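Maleylacetate reductase (Agrobacterium tumefaciens, PDB 3HL0) probably catalyses the NADH-dependent reduction of maleylacetate to 3-oxoadipate, as a member of the iron-containing alcohol dehydrogenase family. Local coordinates at residues A[127-132]-A[140-145]; A[68-73]-A[131-136]; A[183-188]-A[233-238]; A[12-17]-A[148-153]; A[82-87]-A[108-113]. One frame throughout, in Å; residues are numbered along the deposited sequence. Where two conformers were deposited one is given.

Interaction 1 of 5, residues A[127-132]-A[140-145]. With NAD (nicotinamide-adenine-dinucleotide), chain D.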
# COMPACT_ATOMS: atom_id res chain seq x y z
N THR A 127 -3.31 22.10 -2.64
CA THR A 127 -3.17 22.59 -1.28
C THR A 127 -1.74 23.03 -0.99
O THR A 127 -0.78 22.54 -1.62
CB THR A 127 -3.55 21.54 -0.18
OG1 THR A 127 -2.40 20.72 0.09
CG2 THR A 127 -4.75 20.72 -0.55
N PRO A 128 -1.57 23.95 -0.03
CA PRO A 128 -0.22 24.38 0.33
C PRO A 128 0.35 23.56 1.52
O PRO A 128 1.30 24.01 2.17
CB PRO A 128 -0.43 25.85 0.72
CG PRO A 128 -1.77 25.81 1.43
CD PRO A 128 -2.60 24.81 0.59
N ILE A 129 -0.23 22.37 1.76
CA ILE A 129 0.12 21.58 2.95
C ILE A 129 1.11 20.48 2.61
O ILE A 129 0.97 19.82 1.56
CB ILE A 129 -1.17 20.95 3.53
CG1 ILE A 129 -2.24 22.03 3.78
CG2 ILE A 129 -0.89 20.20 4.80
CD1 ILE A 129 -3.69 21.42 3.92
N LEU A 130 2.12 20.27 3.46
CA LEU A 130 3.08 19.18 3.24
C LEU A 130 3.31 18.40 4.55
O LEU A 130 3.64 19.01 5.56
CB LEU A 130 4.42 19.75 2.73
CG LEU A 130 5.59 18.76 2.71
CD1 LEU A 130 5.35 17.58 1.73
CD2 LEU A 130 6.90 19.51 2.39
N GLY A 131 3.09 17.09 4.51
CA GLY A 131 3.42 16.16 5.62
C GLY A 131 4.71 15.41 5.28
O GLY A 131 4.92 15.02 4.13
N GLN A 132 5.59 15.26 6.28
CA GLN A 132 6.84 14.55 6.09
C GLN A 132 7.08 13.64 7.29
O GLN A 132 6.45 13.80 8.32
CB GLN A 132 8.01 15.52 5.92
CG GLN A 132 7.80 16.54 4.79
CD GLN A 132 8.93 17.51 4.67
OE1 GLN A 132 9.95 17.24 4.01
NE2 GLN A 132 8.77 18.67 5.29
N THR A 140 3.83 18.22 9.97
CA THR A 140 3.01 18.91 8.96
C THR A 140 3.37 20.38 8.97
O THR A 140 3.73 20.92 10.00
CB THR A 140 1.49 18.76 9.19
OG1 THR A 140 0.80 19.36 8.09
CG2 THR A 140 1.05 19.45 10.49
N MSE A 141 3.28 21.01 7.80
CA MSE A 141 3.51 22.44 7.65
C MSE A 141 2.75 22.90 6.43
O MSE A 141 2.24 22.08 5.67
CB MSE A 141 5.00 22.73 7.46
CG MSE A 141 5.62 22.05 6.25
SE MSE A 141 7.47 22.61 6.02
CE MSE A 141 7.07 24.39 5.34
N ARG A 142 2.68 24.21 6.24
CA ARG A 142 2.04 24.77 5.08
C ARG A 142 2.64 26.12 4.73
O ARG A 142 3.23 26.80 5.60
CB ARG A 142 0.54 24.88 5.29
CG ARG A 142 0.14 25.89 6.32
CD ARG A 142 -1.19 26.47 5.93
NE ARG A 142 -2.23 25.48 6.11
CZ ARG A 142 -3.36 25.43 5.40
NH1 ARG A 142 -3.62 26.31 4.43
NH2 ARG A 142 -4.22 24.47 5.66
N GLY A 143 2.52 26.51 3.47
CA GLY A 143 2.96 27.82 3.04
C GLY A 143 2.89 27.96 1.54
O GLY A 143 2.79 26.96 0.83
N PRO A 144 2.97 29.21 1.03
CA PRO A 144 2.84 29.48 -0.40
C PRO A 144 3.91 28.81 -1.27
O PRO A 144 3.64 28.49 -2.44
CB PRO A 144 2.90 31.03 -0.48
CG PRO A 144 3.36 31.50 0.87
CD PRO A 144 2.98 30.43 1.85
N GLU A 145 5.08 28.56 -0.69
CA GLU A 145 6.16 27.87 -1.40
C GLU A 145 5.87 26.37 -1.65
O GLU A 145 6.61 25.68 -2.38
CB GLU A 145 7.51 28.07 -0.68
CG GLU A 145 7.70 27.31 0.66
CD GLU A 145 6.97 27.92 1.88
OE1 GLU A 145 6.32 29.00 1.77
OE2 GLU A 145 7.05 27.30 2.98
PA NAD D . -0.73 7.24 -2.59
O1A NAD D . -0.21 8.43 -3.32
O2A NAD D . -0.04 6.83 -1.35
O5B NAD D . -0.96 6.06 -3.64
C5B NAD D . -1.18 4.74 -3.14
C4B NAD D . -0.69 3.77 -4.21
O4B NAD D . -1.55 3.86 -5.34
C3B NAD D . 0.74 4.09 -4.67
O3B NAD D . 1.54 2.90 -4.79
C2B NAD D . 0.50 4.73 -6.02
O2B NAD D . 1.58 4.57 -6.91
C1B NAD D . -0.76 4.01 -6.52
N9A NAD D . -1.53 4.79 -7.52
C8A NAD D . -1.95 6.10 -7.41
N7A NAD D . -2.62 6.44 -8.53
C5A NAD D . -2.64 5.37 -9.38
C6A NAD D . -3.17 5.18 -10.66
N6A NAD D . -4.09 6.00 -11.23
N1A NAD D . -2.97 3.92 -11.23
C2A NAD D . -2.30 2.92 -10.57
N3A NAD D . -1.78 3.10 -9.31
C4A NAD D . -1.95 4.33 -8.73
O3 NAD D . -2.26 7.50 -2.08
PN NAD D . -3.08 8.88 -1.83
O1N NAD D . -4.24 8.47 -0.99
O2N NAD D . -3.29 9.46 -3.16
O5D NAD D . -2.12 9.81 -0.96
C5D NAD D . -1.94 9.61 0.44
C4D NAD D . -0.81 10.54 0.88
O4D NAD D . -1.13 11.86 0.48
C3D NAD D . -0.71 10.56 2.40
O3D NAD D . 0.67 10.76 2.75
C2D NAD D . -1.54 11.77 2.77
O2D NAD D . -1.23 12.33 4.05
C1D NAD D . -1.22 12.71 1.62
N1N NAD D . -2.23 13.73 1.40
C2N NAD D . -1.81 15.03 1.52
C3N NAD D . -2.73 16.04 1.32
C7N NAD D . -2.16 17.39 1.43
O7N NAD D . -3.04 18.38 1.15
N7N NAD D . -0.88 17.60 1.79
C4N NAD D . -4.10 15.78 0.95
C5N NAD D . -4.50 14.45 0.84
C6N NAD D . -3.55 13.44 1.08
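Leu-130 and Met-141, a selenomethionine, form a hydrogen-bonded pair of an antiparallel beta hairpin whose first strand binds the nicotinamide end of NAD. Leu-130 N donates to Met-141 O at 2.9 Å, almost straight at 173°. Met-141 N returns a more bent bond to Leu-130 O. Beyond the strand ends Gly-143 N donates to Pro-128 O at 3.1 Å. Ile-129 and Arg-142 are a non-hydrogen-bonded pair with side chains alongside each other. Arg-142 bends at chi2 and chi3 (chi3 70°), which lays one guanidinium face over Ile-129 CG1. Its NH2 is 3.6 Å from Ile-129 CD1, and its NH1 is 3.6 Å from Pro-128 CG. The CG2 of Ile-129 turns instead to Thr-140 OG1. The NAD carboxamide is gripped at both ends: N7N donates to Ile-129 O at 2.9 Å, and O7N accepts from Thr-127 OG1 at 2.6 Å. The same OG1 accepts from Ile-129 N in an ST turn, so the backbone helps to hold the hydroxyl in place. Lys-104 of helix 97-110 also donates to the carbonyls of Thr-127 and Ile-129. Leu-130 and Met-141 project from the other face of the hairpin and pack against that helix.

Interaction 2 of 5, residues A[68-73]-A[131-136]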
# COMPACT_ATOMS: atom_id res chain seq x y z
N ALA A 68 7.90 7.61 -1.70
CA ALA A 68 7.68 6.67 -0.63
C ALA A 68 6.50 7.12 0.22
O ALA A 68 6.22 8.32 0.34
CB ALA A 68 8.95 6.56 0.24
N MSE A 69 5.81 6.16 0.85
CA MSE A 69 4.71 6.52 1.77
C MSE A 69 5.23 7.48 2.84
O MSE A 69 6.31 7.25 3.39
CB MSE A 69 4.12 5.25 2.44
N HIS A 70 4.47 8.54 3.09
CA HIS A 70 4.67 9.45 4.23
C HIS A 70 5.86 10.39 4.04
O HIS A 70 6.29 11.02 5.01
CB HIS A 70 4.81 8.67 5.56
CG HIS A 70 3.78 7.60 5.75
ND1 HIS A 70 2.43 7.86 5.73
CD2 HIS A 70 3.91 6.27 5.99
CE1 HIS A 70 1.77 6.73 5.92
NE2 HIS A 70 2.64 5.76 6.09
N THR A 71 6.36 10.49 2.81
CA THR A 71 7.35 11.51 2.41
C THR A 71 8.51 11.58 3.44
O THR A 71 8.76 12.62 4.06
CB THR A 71 6.67 12.90 2.17
OG1 THR A 71 5.40 12.71 1.50
CG2 THR A 71 7.53 13.81 1.30
N PRO A 72 9.25 10.48 3.61
CA PRO A 72 10.35 10.51 4.59
C PRO A 72 11.52 11.40 4.12
O PRO A 72 11.86 11.42 2.94
CB PRO A 72 10.76 9.03 4.72
CG PRO A 72 10.17 8.32 3.53
CD PRO A 72 9.17 9.21 2.85
N VAL A 73 12.10 12.16 5.04
CA VAL A 73 13.13 13.14 4.70
C VAL A 73 14.36 12.55 3.99
O VAL A 73 14.96 13.22 3.14
CB VAL A 73 13.49 13.99 5.97
CG1 VAL A 73 14.66 14.92 5.71
CG2 VAL A 73 12.28 14.79 6.43
N GLY A 131 3.09 17.09 4.51
CA GLY A 131 3.42 16.16 5.62
C GLY A 131 4.71 15.41 5.28
O GLY A 131 4.92 15.02 4.13
N GLN A 132 5.59 15.26 6.28
CA GLN A 132 6.84 14.55 6.09
C GLN A 132 7.08 13.64 7.29
O GLN A 132 6.45 13.80 8.32
CB GLN A 132 8.01 15.52 5.92
CG GLN A 132 7.80 16.54 4.79
CD GLN A 132 8.93 17.51 4.67
OE1 GLN A 132 9.95 17.24 4.01
NE2 GLN A 132 8.77 18.67 5.29
N THR A 133 7.96 12.66 7.13
CA THR A 133 8.35 11.82 8.26
C THR A 133 9.81 12.10 8.50
O THR A 133 10.62 12.00 7.59
CB THR A 133 8.11 10.33 7.96
OG1 THR A 133 6.73 10.15 7.66
CG2 THR A 133 8.46 9.45 9.18
N GLU A 134 10.13 12.47 9.73
CA GLU A 134 11.51 12.71 10.11
C GLU A 134 11.73 12.08 11.47
O GLU A 134 10.93 12.28 12.37
CB GLU A 134 11.77 14.21 10.18
CG GLU A 134 13.25 14.53 10.31
CD GLU A 134 13.57 15.99 10.08
OE1 GLU A 134 12.62 16.79 9.84
OE2 GLU A 134 14.76 16.34 10.14
N ASN A 135 12.81 11.30 11.59
CA ASN A 135 13.12 10.58 12.84
C ASN A 135 11.91 9.80 13.34
O ASN A 135 11.58 9.82 14.53
CB ASN A 135 13.62 11.53 13.93
CG ASN A 135 14.93 12.20 13.57
OD1 ASN A 135 15.73 11.67 12.79
ND2 ASN A 135 15.16 13.37 14.17
N GLY A 136 11.22 9.16 12.40
CA GLY A 136 10.12 8.26 12.71
C GLY A 136 8.79 8.92 13.06
O GLY A 136 7.84 8.22 13.39
O HOH W 1 10.50 14.83 3.22
O HOH W 2 3.40 13.60 2.52
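Thr-133 docks the beta hairpin strand 129-134 onto the loop before helix 73-85, through a single bridge with Pro-72, the N-cap residue of that helix. The tight part is polar. Thr-133 OG1 lies beside its own backbone N, chi1 -59°, and from there donates to His-70 O at 2.8 Å. The same OG1 touches His-70 CB at 3.2 Å. Thr-133 N donates to Thr-71 O from above the carbonyl plane, whereas Val-73 N reaches Thr-133 O nearly along the C=O axis. Pro-43 of the second subunit packs on both Pro-72 and Thr-133. The looser side is at exposed Glu-134, whose aliphatic chain crosses Val-73; in the conformer given, Glu-134 CB lies 3.8 Å from Val-73 CG2. Two waters lie along the contact. One donates to Gly-131 O. The other donates to Thr-71 O at 2.9 Å and to Gln-132 OE1 at 2.6 Å; this OE1 also accepts from Arg-109 NH1.

Interaction 3 of 5, residues A[183-188]-A[233-238]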
# COMPACT_ATOMS: atom_id res chain seq x y z
N ALA A 183 -16.33 24.88 8.34
CA ALA A 183 -15.07 25.53 8.73
C ALA A 183 -15.33 26.82 9.52
O ALA A 183 -16.26 27.55 9.23
CB ALA A 183 -14.24 25.87 7.48
N ARG A 184 -14.45 27.12 10.46
CA ARG A 184 -14.56 28.37 11.19
C ARG A 184 -14.44 29.55 10.21
O ARG A 184 -15.16 30.55 10.37
CB ARG A 184 -13.48 28.47 12.25
CG ARG A 184 -13.86 29.54 13.29
CD ARG A 184 -12.77 29.56 14.34
NE ARG A 184 -13.20 30.28 15.53
CZ ARG A 184 -12.48 30.37 16.64
NH1 ARG A 184 -12.95 31.04 17.69
NH2 ARG A 184 -11.29 29.78 16.71
N ASP A 185 -13.57 29.40 9.22
CA ASP A 185 -13.35 30.43 8.18
C ASP A 185 -14.04 30.06 6.86
O ASP A 185 -13.53 30.36 5.73
CB ASP A 185 -11.86 30.67 7.96
CG ASP A 185 -11.10 29.40 7.56
OD1 ASP A 185 -11.60 28.27 7.77
OD2 ASP A 185 -9.97 29.51 7.01
N ARG A 186 -15.21 29.44 7.01
CA ARG A 186 -16.03 29.09 5.86
C ARG A 186 -16.44 30.35 5.07
O ARG A 186 -16.67 31.45 5.65
CB ARG A 186 -17.28 28.32 6.31
CG ARG A 186 -18.19 29.11 7.21
CD ARG A 186 -19.28 28.20 7.77
NE ARG A 186 -20.04 28.85 8.84
CZ ARG A 186 -19.88 28.60 10.13
NH1 ARG A 186 -20.64 29.24 11.01
NH2 ARG A 186 -18.97 27.70 10.55
N ASN A 187 -16.55 30.19 3.75
CA ASN A 187 -17.00 31.32 2.92
C ASN A 187 -17.90 30.75 1.83
O ASN A 187 -17.92 29.53 1.57
CB ASN A 187 -15.79 32.10 2.38
CG ASN A 187 -15.00 31.35 1.32
OD1 ASN A 187 -15.49 31.13 0.21
ND2 ASN A 187 -13.79 30.97 1.65
N PRO A 188 -18.67 31.61 1.17
CA PRO A 188 -19.66 31.10 0.20
C PRO A 188 -19.05 30.36 -1.00
O PRO A 188 -19.71 29.47 -1.53
CB PRO A 188 -20.29 32.41 -0.34
CG PRO A 188 -20.13 33.37 0.83
CD PRO A 188 -18.86 33.04 1.50
N GLY A 233 -7.50 23.20 0.54
CA GLY A 233 -6.47 24.22 0.43
C GLY A 233 -6.86 25.55 1.03
O GLY A 233 -5.97 26.23 1.54
N ALA A 234 -8.16 25.86 1.06
CA ALA A 234 -8.69 27.24 1.27
C ALA A 234 -9.12 27.50 2.71
O ALA A 234 -8.91 28.60 3.24
CB ALA A 234 -9.87 27.50 0.39
N VAL A 235 -9.81 26.53 3.32
CA VAL A 235 -10.41 26.78 4.63
C VAL A 235 -9.93 25.75 5.66
O VAL A 235 -9.28 24.75 5.30
CB VAL A 235 -11.97 26.87 4.55
CG1 VAL A 235 -12.37 27.97 3.53
CG2 VAL A 235 -12.62 25.51 4.10
N GLY A 236 -10.22 25.99 6.93
CA GLY A 236 -9.68 25.15 7.97
C GLY A 236 -10.51 23.87 8.14
O GLY A 236 -11.74 23.91 8.19
N MSE A 237 -9.81 22.75 8.26
CA MSE A 237 -10.47 21.50 8.60
C MSE A 237 -10.64 21.41 10.13
O MSE A 237 -10.34 22.38 10.88
CB MSE A 237 -9.63 20.34 8.05
CG MSE A 237 -9.40 20.39 6.53
SE MSE A 237 -10.98 20.14 5.44
CE MSE A 237 -11.46 22.02 5.13
N SER A 238 -11.17 20.30 10.63
CA SER A 238 -11.53 20.22 12.03
C SER A 238 -11.41 18.76 12.48
O SER A 238 -10.48 18.08 12.05
CB SER A 238 -12.93 20.85 12.26
OG SER A 238 -13.21 20.85 13.66
O HOH W 3 -12.24 25.27 11.04
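Asp-185 reaches from a type I beta turn, Ala-183 to Arg-186, to the backbone just past the end of helix 215-234. The turn belongs to the loop between helices 163-180 and 188-210 of the helical C-terminal part of the chain. From CB the Asp-185 side chain sets out with CG between its backbone N and carbonyl carbon, chi1 58°. This brings the carboxylate across Val-235. CG lies 4.0 Å from Val-235 CA. OD1 takes the bond from Gly-236 N at 2.8 Å, nearly straight at 168°, on the syn lone pair. OD1 also touches Val-235 CB, while OD2 rests 3.6 Å from Val-235 CA. The carboxylate thus receives the first backbone N-H after Val-235, the residue at which the chain leaves helical geometry.

Val-235 is buried and packs against the turn. Its two methyls part company: CG2 meets Ala-183 CB at 3.8 Å, and CG1 lies 3.4 Å from Asp-185 O. Ala-180 of helix 163-180 adds to this apolar packing. Asn-187 is the N-cap of helix 188-210, with OD1 accepting from Ala-190 N. Its other branch crosses Val-235: Asn-187 ND2 is 3.8 Å from Val-235 CG1. At the start of the turn, Ala-183 CB lies 3.3 Å from Gly-236 O.

Interaction 4 of 5, residues A[12-17]-A[148-153]. With CA (calcium ion), chain C.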
# COMPACT_ATOMS: atom_id res chain seq x y z
N PRO A 12 -3.31 31.26 -6.10
CA PRO A 12 -2.91 31.18 -7.52
C PRO A 12 -3.05 29.76 -8.04
O PRO A 12 -2.74 28.78 -7.33
CB PRO A 12 -1.45 31.61 -7.52
CG PRO A 12 -0.96 31.49 -6.11
CD PRO A 12 -2.17 31.46 -5.18
N ALA A 13 -3.51 29.64 -9.27
CA ALA A 13 -3.77 28.31 -9.82
C ALA A 13 -3.73 28.33 -11.33
O ALA A 13 -4.23 29.28 -11.95
CB ALA A 13 -5.15 27.81 -9.34
N ARG A 14 -3.17 27.28 -11.92
CA ARG A 14 -3.36 27.03 -13.34
C ARG A 14 -3.75 25.57 -13.47
O ARG A 14 -2.94 24.70 -13.22
CB ARG A 14 -2.11 27.33 -14.18
CG ARG A 14 -2.31 26.88 -15.66
CD ARG A 14 -1.27 27.47 -16.61
NE ARG A 14 -1.41 26.82 -17.90
CZ ARG A 14 -2.19 27.25 -18.89
NH1 ARG A 14 -2.91 28.37 -18.75
NH2 ARG A 14 -2.25 26.56 -20.04
N ILE A 15 -5.02 25.33 -13.77
CA ILE A 15 -5.57 23.97 -13.80
C ILE A 15 -5.96 23.63 -15.21
O ILE A 15 -6.80 24.31 -15.80
CB ILE A 15 -6.85 23.90 -12.90
CG1 ILE A 15 -6.60 24.53 -11.50
CG2 ILE A 15 -7.37 22.44 -12.85
CD1 ILE A 15 -5.46 23.81 -10.65
N VAL A 16 -5.32 22.60 -15.79
CA VAL A 16 -5.61 22.15 -17.16
C VAL A 16 -6.41 20.85 -17.05
O VAL A 16 -5.95 19.93 -16.40
CB VAL A 16 -4.32 21.86 -17.91
CG1 VAL A 16 -4.63 21.34 -19.31
CG2 VAL A 16 -3.43 23.16 -17.99
N PHE A 17 -7.63 20.79 -17.59
CA PHE A 17 -8.49 19.62 -17.36
C PHE A 17 -9.02 19.11 -18.68
O PHE A 17 -9.81 19.80 -19.34
CB PHE A 17 -9.67 20.00 -16.44
CG PHE A 17 -10.38 18.81 -15.85
CD1 PHE A 17 -10.32 18.57 -14.46
CD2 PHE A 17 -11.19 18.02 -16.62
CE1 PHE A 17 -10.96 17.46 -13.90
CE2 PHE A 17 -11.83 16.91 -16.06
CZ PHE A 17 -11.74 16.66 -14.70
N PRO A 148 1.47 23.84 -5.54
CA PRO A 148 1.96 23.63 -6.92
C PRO A 148 1.50 24.70 -7.94
O PRO A 148 0.35 25.18 -7.89
CB PRO A 148 1.41 22.24 -7.31
CG PRO A 148 1.29 21.55 -5.96
CD PRO A 148 0.81 22.62 -5.00
N GLU A 149 2.40 25.05 -8.84
CA GLU A 149 2.13 26.05 -9.87
C GLU A 149 1.09 25.61 -10.89
O GLU A 149 0.29 26.44 -11.33
CB GLU A 149 3.40 26.38 -10.63
CG GLU A 149 4.32 27.34 -9.90
CD GLU A 149 5.04 26.75 -8.70
OE1 GLU A 149 5.15 25.50 -8.54
OE2 GLU A 149 5.50 27.54 -7.84
N VAL A 150 1.16 24.36 -11.34
CA VAL A 150 0.32 23.93 -12.45
C VAL A 150 -0.22 22.53 -12.13
O VAL A 150 0.52 21.71 -11.60
CB VAL A 150 1.13 23.87 -13.78
CG1 VAL A 150 0.29 23.32 -14.90
CG2 VAL A 150 1.71 25.25 -14.15
N VAL A 151 -1.49 22.28 -12.42
CA VAL A 151 -2.02 20.92 -12.26
C VAL A 151 -2.63 20.51 -13.58
O VAL A 151 -3.35 21.31 -14.20
CB VAL A 151 -3.13 20.92 -11.19
CG1 VAL A 151 -3.69 19.52 -11.02
CG2 VAL A 151 -2.62 21.46 -9.88
N ILE A 152 -2.27 19.31 -14.06
CA ILE A 152 -2.84 18.76 -15.31
C ILE A 152 -3.70 17.58 -14.91
O ILE A 152 -3.18 16.55 -14.47
CB ILE A 152 -1.70 18.34 -16.28
CG1 ILE A 152 -0.88 19.58 -16.64
CG2 ILE A 152 -2.26 17.69 -17.54
CD1 ILE A 152 0.30 19.22 -17.58
N TYR A 153 -5.00 17.72 -15.09
CA TYR A 153 -5.93 16.64 -14.78
C TYR A 153 -6.30 15.90 -16.05
O TYR A 153 -6.99 16.44 -16.95
CB TYR A 153 -7.23 17.20 -14.18
CG TYR A 153 -7.13 17.59 -12.72
CD1 TYR A 153 -6.95 16.62 -11.73
CD2 TYR A 153 -7.28 18.93 -12.34
CE1 TYR A 153 -6.90 16.98 -10.36
CE2 TYR A 153 -7.23 19.30 -11.03
CZ TYR A 153 -7.05 18.34 -10.03
OH TYR A 153 -7.01 18.73 -8.74
CA CA C . 6.76 27.53 -5.79
O HOH W 4 -0.04 27.85 -7.58
O HOH W 5 -2.34 25.41 -9.94
O HOH W 6 6.79 25.07 -6.42
O HOH W 7 4.76 27.52 -4.77
O HOH W 8 8.26 26.76 -4.27
O HOH W 9 7.77 29.44 -4.80
O HOH W 10 8.61 27.66 -7.39
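Ile-15 lies alongside Val-151 and Tyr-153 and fills the step between them. Its CD1 folds back toward Val-151, with chi2 at -62°, and meets both CB and CG2 at 3.8 Å. The other branch, CG2, abuts the edge of the Tyr-153 ring in its plane, 3.5 Å from CD2. One face of that ring is covered near its rim by Val-151 CG1. Phe-17 adds the next bump: its CD1 pushes to 3.4 Å from Tyr-153 CB, and the two rings cross obliquely with planes at 43°. These side chains share one face of the large parallel sheet of the N-terminal, nucleotide-binding part of the chain. Strand 15-17 lies at one edge of the sheet within this chain, beside strand 150-153. Val-16 and Ile-152 project from the opposite face, toward helix 25-31, with Val-16 CB 4.3 Å from Ile-152 CG1. The backbones alternate as donor and acceptor. Arg-14 O accepts from Val-151 N, Val-16 N donates to Val-151 O at 2.8 Å, and Val-16 O accepts from Tyr-153 N at 2.7 Å. Towards their N-terminal ends the segments separate, and a water donates to both Pro-12 O and Pro-148 O. Glu-149 turns away from strand 15-17. Its OE2 binds the calcium ion at 2.4 Å, and five waters complete the ligands seen, while OE1 accepts from Gln-114 N.

Interaction 5 of 5, residues A[82-87]-A[108-113]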
# COMPACT_ATOMS: atom_id res chain seq x y z
N ALA A 82 19.09 14.21 -6.83
CA ALA A 82 18.77 13.84 -8.21
C ALA A 82 18.33 15.07 -9.04
O ALA A 82 18.80 15.24 -10.19
CB ALA A 82 17.68 12.75 -8.23
N TYR A 83 17.51 15.93 -8.44
CA TYR A 83 17.08 17.20 -9.05
C TYR A 83 18.28 18.07 -9.42
O TYR A 83 18.37 18.62 -10.54
CB TYR A 83 16.12 17.94 -8.09
CG TYR A 83 15.60 19.27 -8.57
CD1 TYR A 83 14.40 19.34 -9.29
CD2 TYR A 83 16.27 20.46 -8.28
CE1 TYR A 83 13.89 20.57 -9.72
CE2 TYR A 83 15.77 21.68 -8.70
CZ TYR A 83 14.60 21.73 -9.43
OH TYR A 83 14.14 22.96 -9.83
N ARG A 84 19.22 18.18 -8.49
CA ARG A 84 20.42 18.98 -8.73
C ARG A 84 21.27 18.36 -9.83
O ARG A 84 21.63 19.05 -10.81
CB ARG A 84 21.21 19.20 -7.43
CG ARG A 84 20.41 20.11 -6.48
CD ARG A 84 21.07 20.36 -5.14
NE ARG A 84 20.29 21.36 -4.41
CZ ARG A 84 20.19 21.42 -3.09
NH1 ARG A 84 20.79 20.52 -2.33
NH2 ARG A 84 19.43 22.37 -2.54
N ALA A 85 21.58 17.08 -9.68
CA ALA A 85 22.46 16.41 -10.66
C ALA A 85 21.92 16.46 -12.09
O ALA A 85 22.67 16.59 -13.06
CB ALA A 85 22.75 14.97 -10.23
N ALA A 86 20.60 16.38 -12.20
CA ALA A 86 19.93 16.47 -13.50
C ALA A 86 19.88 17.87 -14.10
O ALA A 86 19.52 18.04 -15.28
CB ALA A 86 18.50 15.91 -13.37
N GLY A 87 20.20 18.89 -13.30
CA GLY A 87 20.06 20.28 -13.74
C GLY A 87 18.62 20.65 -14.01
O GLY A 87 18.33 21.51 -14.84
N LEU A 108 10.10 22.71 -1.52
CA LEU A 108 10.46 23.40 -0.25
C LEU A 108 11.97 23.68 -0.16
O LEU A 108 12.39 24.71 0.38
CB LEU A 108 10.00 22.59 0.97
CG LEU A 108 10.32 23.10 2.38
CD1 LEU A 108 9.56 24.40 2.65
CD2 LEU A 108 9.90 22.05 3.37
N ARG A 109 12.77 22.78 -0.72
CA ARG A 109 14.20 22.80 -0.52
C ARG A 109 14.94 23.46 -1.67
O ARG A 109 16.09 23.88 -1.53
CB ARG A 109 14.69 21.36 -0.33
CG ARG A 109 14.30 20.81 1.04
CD ARG A 109 14.35 19.31 1.08
NE ARG A 109 14.15 18.82 2.43
CZ ARG A 109 12.96 18.56 2.98
NH1 ARG A 109 11.83 18.75 2.31
NH2 ARG A 109 12.88 18.11 4.22
N THR A 110 14.29 23.59 -2.83
CA THR A 110 14.97 24.03 -4.04
C THR A 110 14.23 25.15 -4.78
O THR A 110 14.73 25.67 -5.79
CB THR A 110 15.08 22.89 -5.06
OG1 THR A 110 13.75 22.59 -5.52
CG2 THR A 110 15.70 21.63 -4.46
N ASP A 111 13.03 25.46 -4.32
CA ASP A 111 12.09 26.34 -5.04
C ASP A 111 11.75 25.87 -6.48
O ASP A 111 11.34 26.68 -7.32
CB ASP A 111 12.53 27.81 -5.00
CG ASP A 111 11.36 28.77 -4.80
OD1 ASP A 111 10.37 28.40 -4.12
OD2 ASP A 111 11.43 29.89 -5.34
N ALA A 112 11.91 24.57 -6.76
CA ALA A 112 11.48 24.00 -8.06
C ALA A 112 10.04 24.40 -8.32
O ALA A 112 9.20 24.33 -7.40
CB ALA A 112 11.56 22.46 -7.99
N ALA A 113 9.72 24.75 -9.56
CA ALA A 113 8.31 24.86 -9.93
C ALA A 113 7.73 23.43 -10.00
O ALA A 113 8.46 22.48 -10.33
CB ALA A 113 8.15 25.57 -11.28
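Tyr-83 and Thr-110 meet where helices 73-85 and 97-110 of the nucleotide-binding part of the chain both end. Tyr-83 CG is anti to the backbone N, chi1 180°, and the ring extends from helix 73-85 to the C-terminal end of helix 97-110. Thr-110 OG1 sits over one ring face, 3.9 Å from Tyr-83 CE2. Its methyl CG2 lies 4.0 Å from Tyr-83 CD2, so both branches lie on the same side of the ring plane, along the CD2-CE2 side. Ala-112 CB approaches the phenol end obliquely, 3.4 Å from Tyr-83 CZ and 3.2 Å from Tyr-83 OH. The threonine hydroxyl is held by its own chain. OG1 accepts from Ala-112 N at 3.0 Å, an ST turn, and is also bonded to Ile-106 O one helical turn back. These two bonds help to hold OG1 over the ring. At the exposed margin the extended Arg-84 brings NH2 to 3.8 Å from Arg-109 O and 4.3 Å from Thr-110 CG2. Val-91 of strand 90-95 also packs on Tyr-83. With no hydrogen bond between the two segments, the contact rests on van der Waals packing of a largely buried ring, and the Thr-110 hydroxyl is satisfied within its own segment and helix.

How the interactions relate
From the N terminus, strand 15-17 opens the widest loop, which interaction 4 closes at residues 148-153. Interactions 1, 2 and 5 all lie inside it. Residues 68-73 then open the loop of interaction 2. Interaction 5 is nested there, pairing the ends of two successive helices. Interaction 2 closes on strand 129-134, where interaction 1 begins; the two share Gly-131 and Gln-132. Interaction 1 closes its short hairpin at 140-145. Arg-109 of interaction 5 meets the shared part through Gln-132. Interaction 3 follows in series in the C-terminal helical part, bringing 233-238 back to 183-188 after two helices. Its Gly-233 packs on Thr-127, Pro-128 and Arg-142 of interaction 1, so the hairpin touches both parts of the chain.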